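Local coordinates for hypothetical protein (Deinococcus radiodurans, PDB 1U5K) that is probably involved in DNA repair and recombination by the RecF pathway and carries a bound zinc ion, at residues 183-188 with 204-209; 133-138 with 196-201; 85-90 with 127-132; 89-94 with 213-218. All blocks are in the same frame, centred on the assembly; numbering follows the deposited sequence.

Interaction 1 (183-188 with 204-209); sequences PPAVLD and QPVPSA
Val-206, in the connection between helices 198-203 and 211-225 of RecO's helical C-terminal region, packs against the first turn of helix 184-192 through Ala-185 and Val-186. The backbones come closest at Ala-185 and Val-206, whose CA atoms lie 6.4 Å apart, and the CB of each of these two residues points at the other segment. The two methyls of Val-206 divide the work. CG1, anti to the backbone N (chi1 160°), goes to Val-186, while CG2, on the side away from the carbonyl carbon, goes to Ala-185. Val-186 turns its CB across the contact rather than straight at it, and its CG2 meets Val-206 CG1 at a loose 4.4 Å. This is apolar packing of small groups, with only 131 Å² buried over both sides.

Pro-183 sits at the N-cap position, and its O takes the first helical bond, from Leu-187 N. One turn on, Asp-188 OD2 forms a salt bridge with Arg-196. Leu-214 of helix 211-225 touches both Val-186 and Val-206, and Trp-131 of helix 129-141 also packs on Val-206, so the connection is wedged among three helices. The closest approach between the segments involves a backbone atom: Val-206 CG2 lies 3.8 Å from Ala-185 O.

Interaction 2 (133-138 with 196-201); sequences ALVMSY and RTVRAS
A helix-helix contact in the C-terminal helical region sets the middle of helix 129-141 against the first turn of helix 198-203, where Val-135 and Met-136 meet Val-198 and Ser-201. Val-135 points its CB at the short helix and touches it with both methyls. A chi1 of 168° swings CG1 away from the backbone N and lays it against two neighbours, 3.7 Å from Ser-201 CB and 4.0 Å from Val-198 CB. Its CG2 adds a second touch on Ser-201 CB at 3.8 Å, so the serine contributes its methylene to an apolar surface.

Met-136 starts out across the contact, but bends at chi2 and chi3 bring its sulfur round. SD lies 3.7 Å from Val-198 CG1, the two side chains crossing at roughly a right angle. Leu-115 of helix 110-125 touches both Met-136 and Val-198 and extends this apolar patch.

The short helix is fixed at its start by Thr-197, whose OG1 accepts from Ala-200 N at 3.1 Å. Further along, Ser-201 O receives the indole NE1 of Trp-131, a polar tie to helix 129-141 beside the apolar one. The whole is ordinary helix packing of two valines, a methionine and a serine methylene, next to a classic threonine N-cap.

Interaction 3 (85-90 with 127-132); sequences EPERYA and PDPEWV
Two helix starts face each other here, the first turns of helices 86-102 and 129-141, with the CA atoms of Arg-88 and Pro-129 6.5 Å apart. Pro-129, in the first turn of its helix, directs its CB toward the other segment and is the buried centre of the contact. Glu-87 approaches with a fully extended chain, its side chain at about a right angle to that of Pro-129, and brings OE1 to 4.0 Å from Pro-129 CG. Arg-88 approaches the same ring carbon, its NH1 lying 4.5 Å from Pro-129 CG. These are van der Waals contacts between charged side chains and a proline ring.

The polar end of Arg-88 is held by other groups. Its NE donates to Glu-85 OE1 at 2.9 Å in a salt bridge; the oxygen sits nearly in the guanidinium plane, yet is itself met from 52° above the carboxylate plane. NH1 gives hydrogen bonds to the carbonyls of Val-123 and Gln-126, so the arginine joins the start of helix 86-102 to the end of helix 110-125.

At the other start, Asp-128 OD1 accepts a weak capping bond from Trp-131 N, and Asp-128 OD2 is salt-bridged to Arg-211. Pro-129 also packs on Phe-91, one turn along helix 86-102, while Glu-130 and Trp-131 carry helix 129-141 on to helix 211-225.

Interaction 4 (89-94 with 213-218); sequences YAFAHL and ALWRAL
Apolar contact joins Leu-94 and Phe-91 of helix 86-102 to the indole of Trp-215 on helix 211-225. Leu-94 and Trp-215 reach for each other from opposite directions. The leucine extends CD2 to 3.6 Å from Trp-215 CH2 and 3.9 Å from Trp-215 CZ3, at the far end of the six-membered ring.

The aromatic part of the contact is looser. The CB of Phe-91 does not point straight at helix 211-225, but the end of its ring comes nearer, and its CE2 lies 4.4 Å from Trp-215 CZ2. The two rings meet obliquely.

Polar bonding of the tryptophan runs to a third helix: its NE1 donates to Glu-130 of helix 129-141. That helix also packs on both partners, with Glu-130 against Phe-91 and Leu-134 against Trp-215, while Val-236 and Pro-237 from the C-terminal tail touch the indole as well.

The nearest CA atoms, those of Leu-94 and Trp-215, are 11.7 Å apart, so the side chains, chiefly the indole, span the space between the two backbones. The contact is apolar, resting on van der Waals packing and burial of hydrocarbon surface, while the bond to Glu-130 ties the nitrogen of the buried indole and should limit its rotation.

Overall arrangement
All four contacts belong to RecO's C-terminal region and knit together its helices, away from the zinc site of Cys-153, Cys-156, Cys-173 and Cys-176. Helix 86-102 serves interactions 3 and 4, with centres about 10 Å apart; helix 129-141 serves interactions 2 and 3, with centres about 14 Å apart. Interactions 1 and 3 are the most distant pair, about 19 Å between centres, yet Trp-131 still packs on Pro-205. Along the chain, interaction 4 closes a long loop in which interactions 1 and 2 are nested; these two interleave and are joined by the Asp-188 to Arg-196 salt bridge. Residues far apart in sequence are thus drawn into one core of helices and the connection at 204-209.

Interaction 1 (183-188 with 204-209)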
loop_
_atom_site.group_PDB
_atom_site.type_symbol
_atom_site.label_atom_id
_atom_site.label_comp_id
_atom_site.label_asym_id
_atom_site.label_seq_id
_atom_site.Cartn_x
_atom_site.Cartn_y
_atom_site.Cartn_z
ATOM N N PRO A 183 -29.334 6.340 2.723
ATOM C CA PRO A 183 -30.535 6.258 1.891
ATOM C C PRO A 183 -30.988 4.819 1.739
ATOM O O PRO A 183 -30.231 3.873 2.002
ATOM C CB PRO A 183 -30.111 6.878 0.555
ATOM C CG PRO A 183 -28.646 6.852 0.534
ATOM C CD PRO A 183 -28.157 6.785 1.961
ATOM N N PRO A 184 -32.258 4.659 1.386
ATOM C CA PRO A 184 -32.897 3.339 1.406
ATOM C C PRO A 184 -32.200 2.231 0.605
ATOM O O PRO A 184 -32.198 1.083 1.046
ATOM C CB PRO A 184 -34.305 3.600 0.851
ATOM C CG PRO A 184 -34.506 5.073 0.858
ATOM C CD PRO A 184 -33.180 5.748 1.016
ATOM N N ALA A 185 -31.678 2.511 -0.583
ATOM C CA ALA A 185 -31.062 1.449 -1.380
ATOM C C ALA A 185 -29.721 1.054 -0.748
ATOM O O ALA A 185 -29.327 -0.111 -0.794
ATOM C CB ALA A 185 -30.860 1.907 -2.823
ATOM N N VAL A 186 -29.019 2.016 -0.160
ATOM C CA VAL A 186 -27.789 1.714 0.569
ATOM C C VAL A 186 -28.056 0.819 1.769
ATOM O O VAL A 186 -27.424 -0.220 1.952
ATOM C CB VAL A 186 -27.074 3.011 0.938
ATOM C CG1 VAL A 186 -25.960 2.778 1.939
ATOM C CG2 VAL A 186 -26.587 3.701 -0.325
ATOM N N LEU A 187 -29.083 1.157 2.539
ATOM C CA LEU A 187 -29.463 0.388 3.709
ATOM C C LEU A 187 -29.846 -1.026 3.331
ATOM O O LEU A 187 -29.499 -1.996 4.003
ATOM C CB LEU A 187 -30.661 0.997 4.442
ATOM C CG LEU A 187 -30.383 1.816 5.695
ATOM C CD1 LEU A 187 -31.736 2.252 6.282
ATOM C CD2 LEU A 187 -29.514 1.036 6.669
ATOM N N ASP A 188 -30.582 -1.129 2.232
ATOM C CA ASP A 188 -31.042 -2.437 1.817
ATOM C C ASP A 188 -29.868 -3.330 1.423
ATOM O O ASP A 188 -29.816 -4.522 1.741
ATOM C CB ASP A 188 -32.061 -2.268 0.691
ATOM C CG ASP A 188 -32.295 -3.539 -0.052
ATOM O OD1 ASP A 188 -31.714 -3.620 -1.151
ATOM O OD2 ASP A 188 -32.950 -4.499 0.392
ATOM N N GLN A 204 -29.922 -5.791 -8.794
ATOM C CA GLN A 204 -30.298 -4.558 -8.114
ATOM C C GLN A 204 -29.149 -3.601 -7.848
ATOM O O GLN A 204 -28.888 -3.294 -6.682
ATOM C CB GLN A 204 -30.936 -4.889 -6.762
ATOM C CG GLN A 204 -31.964 -6.007 -6.784
ATOM C CD GLN A 204 -33.185 -5.735 -5.917
ATOM O OE1 GLN A 204 -33.326 -4.654 -5.335
ATOM N NE2 GLN A 204 -34.084 -6.714 -5.844
ATOM N N PRO A 205 -28.482 -3.084 -8.875
ATOM C CA PRO A 205 -27.349 -2.191 -8.622
ATOM C C PRO A 205 -27.742 -0.924 -7.861
ATOM O O PRO A 205 -28.828 -0.379 -8.050
ATOM C CB PRO A 205 -26.831 -1.847 -10.024
ATOM C CG PRO A 205 -27.985 -2.116 -10.953
ATOM C CD PRO A 205 -28.739 -3.245 -10.320
ATOM N N VAL A 206 -26.854 -0.467 -6.986
ATOM C CA VAL A 206 -27.021 0.799 -6.296
ATOM C C VAL A 206 -26.444 1.828 -7.254
ATOM O O VAL A 206 -25.441 1.559 -7.918
ATOM C CB VAL A 206 -26.296 0.776 -4.935
ATOM C CG1 VAL A 206 -26.015 2.163 -4.396
ATOM C CG2 VAL A 206 -27.110 -0.016 -3.925
ATOM N N PRO A 207 -27.097 2.979 -7.371
ATOM C CA PRO A 207 -26.625 4.026 -8.276
ATOM C C PRO A 207 -25.243 4.504 -7.871
ATOM O O PRO A 207 -24.882 4.492 -6.695
ATOM C CB PRO A 207 -27.621 5.170 -8.078
ATOM C CG PRO A 207 -28.770 4.589 -7.388
ATOM C CD PRO A 207 -28.356 3.340 -6.699
ATOM N N SER A 208 -24.516 4.983 -8.872
ATOM C CA SER A 208 -23.109 5.317 -8.746
ATOM C C SER A 208 -22.894 6.369 -7.658
ATOM O O SER A 208 -21.882 6.344 -6.949
ATOM C CB SER A 208 -22.587 5.766 -10.117
ATOM O OG SER A 208 -21.309 6.355 -9.989
ATOM N N ALA A 209 -23.856 7.277 -7.518
ATOM C CA ALA A 209 -23.751 8.341 -6.531
ATOM C C ALA A 209 -23.695 7.754 -5.125
ATOM O O ALA A 209 -23.049 8.342 -4.274
ATOM C CB ALA A 209 -24.926 9.315 -6.638
#

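Interaction 2 (133-138 with 196-201)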
loop_
_atom_site.group_PDB
_atom_site.type_symbol
_atom_site.label_atom_id
_atom_site.label_comp_id
_atom_site.label_asym_id
_atom_site.label_seq_id
_atom_site.Cartn_x
_atom_site.Cartn_y
_atom_site.Cartn_z
ATOM N N ALA A 133 -17.646 -6.010 -8.078
ATOM C CA ALA A 133 -16.673 -5.986 -6.988
ATOM C C ALA A 133 -17.302 -5.608 -5.653
ATOM O O ALA A 133 -16.967 -6.230 -4.647
ATOM C CB ALA A 133 -15.500 -5.068 -7.325
ATOM N N LEU A 134 -18.212 -4.635 -5.629
ATOM C CA LEU A 134 -18.970 -4.309 -4.431
ATOM C C LEU A 134 -19.698 -5.526 -3.885
ATOM O O LEU A 134 -19.579 -5.889 -2.713
ATOM C CB LEU A 134 -19.945 -3.145 -4.614
ATOM C CG LEU A 134 -19.338 -1.789 -4.310
ATOM C CD1 LEU A 134 -20.291 -0.713 -4.761
ATOM C CD2 LEU A 134 -18.884 -1.598 -2.852
ATOM N N VAL A 135 -20.433 -6.187 -4.766
ATOM C CA VAL A 135 -21.264 -7.313 -4.383
ATOM C C VAL A 135 -20.430 -8.468 -3.847
ATOM O O VAL A 135 -20.752 -9.030 -2.809
ATOM C CB VAL A 135 -22.160 -7.763 -5.548
ATOM C CG1 VAL A 135 -22.797 -9.096 -5.255
ATOM C CG2 VAL A 135 -23.200 -6.702 -5.788
ATOM N N MET A 136 -19.340 -8.771 -4.541
ATOM C CA MET A 136 -18.511 -9.926 -4.259
ATOM C C MET A 136 -17.678 -9.680 -3.005
ATOM O O MET A 136 -17.530 -10.561 -2.164
ATOM C CB MET A 136 -17.619 -10.227 -5.467
ATOM C CG MET A 136 -18.435 -10.658 -6.690
ATOM S SD MET A 136 -19.356 -12.155 -6.409
ATOM C CE MET A 136 -18.179 -13.280 -6.655
ATOM N N SER A 137 -17.176 -8.463 -2.855
ATOM C CA SER A 137 -16.430 -8.130 -1.654
ATOM C C SER A 137 -17.292 -8.239 -0.379
ATOM O O SER A 137 -16.887 -8.869 0.613
ATOM C CB SER A 137 -15.621 -6.846 -1.923
ATOM O OG SER A 137 -16.478 -5.737 -1.756
ATOM N N TYR A 138 -18.535 -7.763 -0.417
ATOM C CA TYR A 138 -19.444 -7.912 0.719
ATOM C C TYR A 138 -19.831 -9.371 0.960
ATOM O O TYR A 138 -19.845 -9.854 2.100
ATOM C CB TYR A 138 -20.684 -7.021 0.572
ATOM C CG TYR A 138 -20.554 -5.619 1.090
ATOM C CD1 TYR A 138 -19.943 -4.640 0.325
ATOM C CD2 TYR A 138 -21.025 -5.259 2.362
ATOM C CE1 TYR A 138 -19.810 -3.358 0.815
ATOM C CE2 TYR A 138 -20.934 -3.964 2.840
ATOM C CZ TYR A 138 -20.311 -3.011 2.058
ATOM O OH TYR A 138 -20.179 -1.701 2.463
ATOM N N ARG A 196 -27.927 -12.477 0.583
ATOM C CA ARG A 196 -28.483 -12.525 -0.760
ATOM C C ARG A 196 -27.537 -13.205 -1.735
ATOM O O ARG A 196 -26.315 -13.022 -1.661
ATOM C CB ARG A 196 -28.652 -11.105 -1.269
ATOM C CG ARG A 196 -29.985 -10.798 -1.872
ATOM C CD ARG A 196 -30.163 -9.298 -1.996
ATOM N NE ARG A 196 -31.322 -8.881 -1.231
ATOM C CZ ARG A 196 -31.649 -7.624 -1.016
ATOM N NH1 ARG A 196 -30.877 -6.656 -1.478
ATOM N NH2 ARG A 196 -32.749 -7.357 -0.330
ATOM N N THR A 197 -28.102 -13.969 -2.662
ATOM C CA THR A 197 -27.281 -14.537 -3.723
ATOM C C THR A 197 -26.641 -13.418 -4.536
ATOM O O THR A 197 -27.195 -12.327 -4.676
ATOM C CB THR A 197 -28.101 -15.457 -4.651
ATOM O OG1 THR A 197 -29.084 -14.664 -5.320
ATOM C CG2 THR A 197 -28.871 -16.495 -3.865
ATOM N N VAL A 198 -25.461 -13.679 -5.088
ATOM C CA VAL A 198 -24.824 -12.672 -5.923
ATOM C C VAL A 198 -25.621 -12.408 -7.205
ATOM O O VAL A 198 -25.723 -11.285 -7.694
ATOM C CB VAL A 198 -23.318 -12.959 -6.159
ATOM C CG1 VAL A 198 -22.582 -13.148 -4.839
ATOM C CG2 VAL A 198 -23.075 -14.157 -7.039
ATOM N N ARG A 199 -26.254 -13.443 -7.743
ATOM C CA ARG A 199 -27.147 -13.222 -8.871
ATOM C C ARG A 199 -28.251 -12.216 -8.570
ATOM O O ARG A 199 -28.413 -11.236 -9.284
ATOM C CB ARG A 199 -27.760 -14.545 -9.305
ATOM C CG ARG A 199 -28.538 -14.435 -10.594
ATOM C CD ARG A 199 -28.590 -15.799 -11.205
ATOM N NE ARG A 199 -29.470 -15.779 -12.357
ATOM C CZ ARG A 199 -29.788 -16.872 -13.031
ATOM N NH1 ARG A 199 -29.287 -18.047 -12.674
ATOM N NH2 ARG A 199 -30.578 -16.752 -14.084
ATOM N N ALA A 200 -28.965 -12.400 -7.469
ATOM C CA ALA A 200 -29.962 -11.442 -7.004
ATOM C C ALA A 200 -29.420 -10.024 -6.848
ATOM O O ALA A 200 -30.039 -9.070 -7.314
ATOM C CB ALA A 200 -30.573 -11.923 -5.693
ATOM N N SER A 201 -28.257 -9.864 -6.225
ATOM C CA SER A 201 -27.655 -8.543 -6.068
ATOM C C SER A 201 -27.239 -7.857 -7.366
ATOM O O SER A 201 -27.376 -6.642 -7.488
ATOM C CB SER A 201 -26.458 -8.622 -5.119
ATOM O OG SER A 201 -26.903 -8.810 -3.793
#

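Interaction 3 (85-90 with 127-132)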
loop_
_atom_site.group_PDB
_atom_site.type_symbol
_atom_site.label_atom_id
_atom_site.label_comp_id
_atom_site.label_asym_id
_atom_site.label_seq_id
_atom_site.Cartn_x
_atom_site.Cartn_y
_atom_site.Cartn_z
ATOM N N GLU A 85 -8.314 -5.133 -20.260
ATOM C CA GLU A 85 -8.945 -3.822 -20.312
ATOM C C GLU A 85 -8.692 -3.107 -18.976
ATOM O O GLU A 85 -8.954 -3.687 -17.923
ATOM C CB GLU A 85 -10.443 -3.944 -20.591
ATOM C CG GLU A 85 -10.846 -4.609 -21.901
ATOM C CD GLU A 85 -12.339 -4.880 -21.964
ATOM O OE1 GLU A 85 -13.116 -4.158 -21.302
ATOM O OE2 GLU A 85 -12.758 -5.824 -22.669
ATOM N N PRO A 86 -8.174 -1.880 -18.998
ATOM C CA PRO A 86 -7.743 -1.206 -17.764
ATOM C C PRO A 86 -8.755 -1.115 -16.618
ATOM O O PRO A 86 -8.373 -1.280 -15.458
ATOM C CB PRO A 86 -7.326 0.192 -18.234
ATOM C CG PRO A 86 -7.019 0.042 -19.688
ATOM C CD PRO A 86 -7.886 -1.080 -20.204
ATOM N N GLU A 87 -10.021 -0.854 -16.916
ATOM C CA GLU A 87 -11.034 -0.779 -15.871
ATOM C C GLU A 87 -11.311 -2.136 -15.215
ATOM O O GLU A 87 -11.478 -2.241 -13.998
ATOM C CB GLU A 87 -12.337 -0.167 -16.388
ATOM C CG GLU A 87 -13.434 -0.227 -15.341
ATOM C CD GLU A 87 -14.715 0.494 -15.711
ATOM O OE1 GLU A 87 -15.341 0.078 -16.704
ATOM O OE2 GLU A 87 -15.092 1.445 -14.993
ATOM N N ARG A 88 -11.367 -3.175 -16.036
ATOM C CA ARG A 88 -11.549 -4.538 -15.568
ATOM C C ARG A 88 -10.324 -5.014 -14.797
ATOM O O ARG A 88 -10.455 -5.646 -13.759
ATOM C CB ARG A 88 -11.866 -5.461 -16.745
ATOM C CG ARG A 88 -13.128 -5.057 -17.517
ATOM C CD ARG A 88 -13.562 -6.049 -18.554
ATOM N NE ARG A 88 -14.703 -5.540 -19.300
ATOM C CZ ARG A 88 -15.974 -5.655 -18.962
ATOM N NH1 ARG A 88 -16.337 -6.323 -17.874
ATOM N NH2 ARG A 88 -16.892 -5.080 -19.730
ATOM N N TYR A 89 -9.128 -4.757 -15.314
ATOM C CA TYR A 89 -7.912 -5.079 -14.592
ATOM C C TYR A 89 -7.942 -4.500 -13.179
ATOM O O TYR A 89 -7.631 -5.205 -12.226
ATOM C CB TYR A 89 -6.676 -4.590 -15.347
ATOM C CG TYR A 89 -5.375 -5.077 -14.782
ATOM C CD1 TYR A 89 -4.694 -6.133 -15.372
ATOM C CD2 TYR A 89 -4.782 -4.439 -13.686
ATOM C CE1 TYR A 89 -3.482 -6.563 -14.871
ATOM C CE2 TYR A 89 -3.561 -4.856 -13.183
ATOM C CZ TYR A 89 -2.914 -5.916 -13.799
ATOM O OH TYR A 89 -1.704 -6.386 -13.329
ATOM N N ALA A 90 -8.349 -3.244 -13.058
ATOM C CA ALA A 90 -8.364 -2.521 -11.795
ATOM C C ALA A 90 -9.252 -3.203 -10.767
ATOM O O ALA A 90 -8.865 -3.299 -9.611
ATOM C CB ALA A 90 -8.770 -1.055 -11.998
ATOM N N PRO A 127 -21.236 -5.867 -17.588
ATOM C CA PRO A 127 -21.218 -4.443 -17.936
ATOM C C PRO A 127 -20.740 -3.475 -16.842
ATOM O O PRO A 127 -20.183 -2.452 -17.213
ATOM C CB PRO A 127 -22.672 -4.127 -18.325
ATOM C CG PRO A 127 -23.444 -5.402 -18.347
ATOM C CD PRO A 127 -22.518 -6.499 -17.939
ATOM N N ASP A 128 -20.915 -3.796 -15.564
ATOM C CA ASP A 128 -20.640 -2.901 -14.448
ATOM C C ASP A 128 -19.693 -3.619 -13.466
ATOM O O ASP A 128 -20.120 -4.197 -12.461
ATOM C CB ASP A 128 -21.984 -2.555 -13.812
ATOM C CG ASP A 128 -21.894 -1.448 -12.792
ATOM O OD1 ASP A 128 -20.784 -1.065 -12.358
ATOM O OD2 ASP A 128 -22.943 -0.924 -12.369
ATOM N N PRO A 129 -18.408 -3.652 -13.794
ATOM C CA PRO A 129 -17.457 -4.364 -12.937
ATOM C C PRO A 129 -17.317 -3.755 -11.545
ATOM O O PRO A 129 -17.113 -4.560 -10.641
ATOM C CB PRO A 129 -16.165 -4.388 -13.746
ATOM C CG PRO A 129 -16.297 -3.263 -14.643
ATOM C CD PRO A 129 -17.759 -3.144 -15.020
ATOM N N GLU A 130 -17.508 -2.452 -11.358
ATOM C CA GLU A 130 -17.499 -1.890 -10.012
ATOM C C GLU A 130 -18.562 -2.584 -9.164
ATOM O O GLU A 130 -18.310 -2.928 -8.004
ATOM C CB GLU A 130 -17.720 -0.374 -9.976
ATOM C CG GLU A 130 -17.618 0.147 -8.549
ATOM C CD GLU A 130 -18.034 1.586 -8.361
ATOM O OE1 GLU A 130 -18.731 2.075 -9.263
ATOM O OE2 GLU A 130 -17.668 2.247 -7.358
ATOM N N TRP A 131 -19.741 -2.795 -9.748
ATOM C CA TRP A 131 -20.855 -3.377 -9.017
ATOM C C TRP A 131 -20.563 -4.844 -8.686
ATOM O O TRP A 131 -20.904 -5.329 -7.601
ATOM C CB TRP A 131 -22.208 -3.227 -9.726
ATOM C CG TRP A 131 -23.337 -3.689 -8.868
ATOM C CD1 TRP A 131 -24.187 -4.712 -9.130
ATOM C CD2 TRP A 131 -23.721 -3.169 -7.592
ATOM N NE1 TRP A 131 -25.065 -4.874 -8.088
ATOM C CE2 TRP A 131 -24.814 -3.930 -7.134
ATOM C CE3 TRP A 131 -23.252 -2.128 -6.780
ATOM C CZ2 TRP A 131 -25.437 -3.700 -5.905
ATOM C CZ3 TRP A 131 -23.835 -1.927 -5.557
ATOM C CH2 TRP A 131 -24.944 -2.683 -5.145
ATOM N N VAL A 132 -19.951 -5.560 -9.620
ATOM C CA VAL A 132 -19.524 -6.930 -9.331
ATOM C C VAL A 132 -18.613 -6.918 -8.099
ATOM O O VAL A 132 -18.787 -7.709 -7.171
ATOM C CB VAL A 132 -18.830 -7.583 -10.536
ATOM C CG1 VAL A 132 -18.363 -8.995 -10.243
ATOM C CG2 VAL A 132 -19.768 -7.646 -11.749
#

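Interaction 4 (89-94 with 213-218)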
loop_
_atom_site.group_PDB
_atom_site.type_symbol
_atom_site.label_atom_id
_atom_site.label_comp_id
_atom_site.label_asym_id
_atom_site.label_seq_id
_atom_site.Cartn_x
_atom_site.Cartn_y
_atom_site.Cartn_z
ATOM N N TYR A 89 -9.128 -4.757 -15.314
ATOM C CA TYR A 89 -7.912 -5.079 -14.592
ATOM C C TYR A 89 -7.942 -4.500 -13.179
ATOM O O TYR A 89 -7.631 -5.205 -12.226
ATOM C CB TYR A 89 -6.676 -4.590 -15.347
ATOM C CG TYR A 89 -5.375 -5.077 -14.782
ATOM C CD1 TYR A 89 -4.694 -6.133 -15.372
ATOM C CD2 TYR A 89 -4.782 -4.439 -13.686
ATOM C CE1 TYR A 89 -3.482 -6.563 -14.871
ATOM C CE2 TYR A 89 -3.561 -4.856 -13.183
ATOM C CZ TYR A 89 -2.914 -5.916 -13.799
ATOM O OH TYR A 89 -1.704 -6.386 -13.329
ATOM N N ALA A 90 -8.349 -3.244 -13.058
ATOM C CA ALA A 90 -8.364 -2.521 -11.795
ATOM C C ALA A 90 -9.252 -3.203 -10.767
ATOM O O ALA A 90 -8.865 -3.299 -9.611
ATOM C CB ALA A 90 -8.770 -1.055 -11.998
ATOM N N PHE A 91 -10.423 -3.682 -11.180
ATOM C CA PHE A 91 -11.346 -4.369 -10.292
ATOM C C PHE A 91 -10.904 -5.801 -9.977
ATOM O O PHE A 91 -11.065 -6.216 -8.831
ATOM C CB PHE A 91 -12.796 -4.243 -10.778
ATOM C CG PHE A 91 -13.378 -2.874 -10.548
ATOM C CD1 PHE A 91 -13.692 -2.039 -11.611
ATOM C CD2 PHE A 91 -13.561 -2.389 -9.255
ATOM C CE1 PHE A 91 -14.150 -0.735 -11.387
ATOM C CE2 PHE A 91 -14.060 -1.113 -9.036
ATOM C CZ PHE A 91 -14.345 -0.261 -10.102
ATOM N N ALA A 92 -10.331 -6.531 -10.936
ATOM C CA ALA A 92 -9.718 -7.829 -10.682
ATOM C C ALA A 92 -8.639 -7.676 -9.612
ATOM O O ALA A 92 -8.540 -8.480 -8.692
ATOM C CB ALA A 92 -9.114 -8.459 -11.964
ATOM N N HIS A 93 -7.825 -6.637 -9.747
ATOM C CA HIS A 93 -6.712 -6.368 -8.846
ATOM C C HIS A 93 -7.196 -6.043 -7.430
ATOM O O HIS A 93 -6.646 -6.546 -6.458
ATOM C CB HIS A 93 -5.934 -5.226 -9.458
ATOM C CG HIS A 93 -4.574 -4.979 -8.889
ATOM N ND1 HIS A 93 -3.809 -5.960 -8.299
ATOM C CD2 HIS A 93 -3.814 -3.858 -8.892
ATOM C CE1 HIS A 93 -2.644 -5.449 -7.944
ATOM N NE2 HIS A 93 -2.636 -4.169 -8.262
ATOM N N LEU A 94 -8.247 -5.241 -7.324
ATOM C CA LEU A 94 -8.912 -5.005 -6.055
ATOM C C LEU A 94 -9.394 -6.309 -5.411
ATOM O O LEU A 94 -9.128 -6.532 -4.235
ATOM C CB LEU A 94 -10.038 -3.990 -6.213
ATOM C CG LEU A 94 -10.971 -3.726 -5.035
ATOM C CD1 LEU A 94 -10.189 -3.297 -3.812
ATOM C CD2 LEU A 94 -11.954 -2.651 -5.443
ATOM N N ALA A 213 -20.292 5.590 -0.348
ATOM C CA ALA A 213 -20.749 5.191 0.981
ATOM C C ALA A 213 -20.531 3.703 1.272
ATOM O O ALA A 213 -20.071 3.332 2.359
ATOM C CB ALA A 213 -22.207 5.535 1.152
ATOM N N LEU A 214 -20.853 2.872 0.284
ATOM C CA LEU A 214 -20.629 1.431 0.351
ATOM C C LEU A 214 -19.156 1.030 0.441
ATOM O O LEU A 214 -18.814 0.164 1.250
ATOM C CB LEU A 214 -21.300 0.720 -0.816
ATOM C CG LEU A 214 -22.821 0.871 -0.880
ATOM C CD1 LEU A 214 -23.369 0.147 -2.099
ATOM C CD2 LEU A 214 -23.411 0.263 0.384
ATOM N N TRP A 215 -18.299 1.672 -0.348
ATOM C CA TRP A 215 -16.872 1.409 -0.294
ATOM C C TRP A 215 -16.329 1.833 1.057
ATOM O O TRP A 215 -15.502 1.133 1.635
ATOM C CB TRP A 215 -16.079 2.116 -1.394
ATOM C CG TRP A 215 -16.220 1.456 -2.716
ATOM C CD1 TRP A 215 -16.791 2.011 -3.830
ATOM C CD2 TRP A 215 -15.837 0.122 -3.074
ATOM N NE1 TRP A 215 -16.770 1.106 -4.858
ATOM C CE2 TRP A 215 -16.183 -0.057 -4.429
ATOM C CE3 TRP A 215 -15.251 -0.949 -2.394
ATOM C CZ2 TRP A 215 -15.971 -1.254 -5.104
ATOM C CZ3 TRP A 215 -15.033 -2.144 -3.074
ATOM C CH2 TRP A 215 -15.419 -2.296 -4.412
ATOM N N ARG A 216 -16.801 2.962 1.572
ATOM C CA ARG A 216 -16.283 3.503 2.821
ATOM C C ARG A 216 -16.611 2.599 3.996
ATOM O O ARG A 216 -15.758 2.332 4.841
ATOM C CB ARG A 216 -16.746 4.937 3.063
ATOM C CG ARG A 216 -15.931 5.967 2.287
ATOM C CD ARG A 216 -16.026 7.394 2.815
ATOM N NE ARG A 216 -17.430 7.794 2.872
ATOM C CZ ARG A 216 -18.101 8.328 1.860
ATOM N NH1 ARG A 216 -17.500 8.580 0.702
ATOM N NH2 ARG A 216 -19.381 8.627 2.019
ATOM N N ALA A 217 -17.836 2.096 4.028
ATOM C CA ALA A 217 -18.287 1.254 5.116
ATOM C C ALA A 217 -17.487 -0.045 5.122
ATOM O O ALA A 217 -17.031 -0.494 6.179
ATOM C CB ALA A 217 -19.750 0.993 4.973
ATOM N N LEU A 218 -17.286 -0.593 3.928
ATOM C CA LEU A 218 -16.491 -1.799 3.744
ATOM C C LEU A 218 -15.071 -1.615 4.288
ATOM O O LEU A 218 -14.606 -2.477 5.032
ATOM C CB LEU A 218 -16.487 -2.239 2.282
ATOM C CG LEU A 218 -15.647 -3.470 1.944
ATOM C CD1 LEU A 218 -16.291 -4.659 2.560
ATOM C CD2 LEU A 218 -15.432 -3.606 0.436
#